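Local coordinates for protein phosphoenolpyruvate--glycerone phosphotransferase (Enterococcus faecalis, PDB 3B48) that probably serves as the phosphoryl-donor subunit of the dihydroxyacetone kinase complex, passing on phosphoryl groups derived from phosphoenolpyruvate, at residues Ala76-Ser79 / Ser80-Phe84. Residues are numbered along the deposited sequence; the frame is centred on the assembly and turned at random.
Sequences AVLS and SELAF
Four i-to-i+4 backbone bonds join A76-S79 to S80-A83 as successive turns of helix 75-84. The bond from L82 N to L78 O is both short, at 2.8 Å, and straight, with an N-H...O angle of 166°. The one from A83 N to S79 O is longer, 3.2 Å.

A side-chain bond adds to this ladder at S80. Its OG donates to A76 O at 3.1 Å, while S80 N reaches the same oxygen at 3.0 Å from the opposite face of the carbonyl plane. The torsion of S80 accounts for the first of these: with OG opposite the carbonyl carbon (chi1 -68°), the hydroxyl is turned back along the helix to the preceding turn. One carbonyl thus takes two donors from a single residue.

Apolar contact is carried by L78 and L82, whose branches meet at an angle, L78 CG lying 3.7 Å from L82 CD1.

V77 and E81 run alongside each other in the same direction, and V77 CG1 is in van der Waals contact with E81 OE2 at 3.6 Å. The W134 side chain of the second subunit also packs on V77 and S80.

Helix 75-84 follows strand 66-71 and lies on the four-stranded parallel sheet of this mannose-type PTS EIIA domain: S80 touches I69 and A71 of that strand, and A83 meets I55 of helix 51-60. A76 O, which accepts two hydrogen bonds, therefore settles the S80 hydroxyl within the helix's own backbone where it faces the sheet, whereas E81 OE2 accepts a hydrogen bond from W134 NE1 of the second subunit, which ties this face of the helix to the dimer partner.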
loop_
_atom_site.group_PDB
_atom_site.type_symbol
_atom_site.label_atom_id
_atom_site.label_comp_id
_atom_site.label_asym_id
_atom_site.label_seq_id
_atom_site.Cartn_x
_atom_site.Cartn_y
_atom_site.Cartn_z
ATOM N N ALA B 76 -5.979 -11.683 3.161
ATOM C CA ALA B 76 -6.733 -10.456 3.041
ATOM C C ALA B 76 -7.619 -10.511 1.796
ATOM O O ALA B 76 -8.812 -10.192 1.853
ATOM C CB ALA B 76 -5.806 -9.259 3.007
ATOM N N VAL B 77 -7.037 -10.946 0.688
ATOM C CA VAL B 77 -7.733 -11.058 -0.589
ATOM C C VAL B 77 -8.841 -12.091 -0.474
ATOM O O VAL B 77 -9.993 -11.816 -0.841
ATOM C CB VAL B 77 -6.729 -11.411 -1.753
ATOM C CG1 VAL B 77 -7.455 -11.733 -3.071
ATOM C CG2 VAL B 77 -5.756 -10.252 -1.966
ATOM N N LEU B 78 -8.481 -13.274 0.030
ATOM C CA LEU B 78 -9.441 -14.343 0.274
ATOM C C LEU B 78 -10.581 -13.889 1.203
ATOM O O LEU B 78 -11.769 -14.128 0.895
ATOM C CB LEU B 78 -8.753 -15.606 0.814
ATOM C CG LEU B 78 -9.722 -16.775 1.044
ATOM C CD1 LEU B 78 -10.286 -17.321 -0.281
ATOM C CD2 LEU B 78 -9.079 -17.901 1.842
ATOM N N SER B 79 -10.231 -13.232 2.310
ATOM C CA SER B 79 -11.224 -12.734 3.287
ATOM C C SER B 79 -12.218 -11.722 2.686
ATOM O O SER B 79 -13.401 -11.697 3.051
ATOM C CB SER B 79 -10.508 -12.154 4.516
ATOM O OG SER B 79 -11.311 -11.218 5.208
ATOM N N SER B 80 -11.728 -10.892 1.767
ATOM C CA SER B 80 -12.573 -9.978 0.996
ATOM C C SER B 80 -13.532 -10.679 0.020
ATOM O O SER B 80 -14.632 -10.183 -0.223
ATOM C CB SER B 80 -11.683 -9.039 0.192
ATOM O OG SER B 80 -11.019 -8.201 1.076
ATOM N N GLU B 81 -13.096 -11.814 -0.534
ATOM C CA GLU B 81 -13.915 -12.603 -1.459
ATOM C C GLU B 81 -14.948 -13.445 -0.725
ATOM O O GLU B 81 -16.094 -13.545 -1.172
ATOM C CB GLU B 81 -13.064 -13.506 -2.393
ATOM C CG GLU B 81 -12.073 -12.736 -3.275
ATOM C CD GLU B 81 -10.961 -13.589 -3.933
ATOM O OE1 GLU B 81 -10.748 -14.777 -3.590
ATOM O OE2 GLU B 81 -10.283 -13.045 -4.817
ATOM N N LEU B 82 -14.526 -14.067 0.381
ATOM C CA LEU B 82 -15.429 -14.897 1.203
ATOM C C LEU B 82 -16.534 -14.099 1.907
ATOM O O LEU B 82 -17.614 -14.629 2.156
ATOM C CB LEU B 82 -14.657 -15.690 2.250
ATOM C CG LEU B 82 -13.578 -16.711 1.861
ATOM C CD1 LEU B 82 -12.833 -17.129 3.107
ATOM C CD2 LEU B 82 -14.164 -17.936 1.141
ATOM N N ALA B 83 -16.259 -12.836 2.211
ATOM C CA ALA B 83 -17.220 -11.952 2.854
ATOM C C ALA B 83 -18.383 -11.667 1.940
ATOM O O ALA B 83 -19.526 -11.644 2.386
ATOM C CB ALA B 83 -16.546 -10.630 3.284
ATOM N N PHE B 84 -18.077 -11.454 0.666
ATOM C CA PHE B 84 -19.080 -11.189 -0.355
ATOM C C PHE B 84 -20.158 -12.276 -0.382
ATOM O O PHE B 84 -21.347 -11.985 -0.200
ATOM C CB PHE B 84 -18.415 -11.040 -1.730
ATOM C CG PHE B 84 -19.387 -10.918 -2.867
ATOM C CD1 PHE B 84 -19.952 -9.692 -3.186
ATOM C CD2 PHE B 84 -19.750 -12.044 -3.626
ATOM C CE1 PHE B 84 -20.848 -9.589 -4.256
ATOM C CE2 PHE B 84 -20.664 -11.944 -4.660
ATOM C CZ PHE B 84 -21.202 -10.715 -4.981
#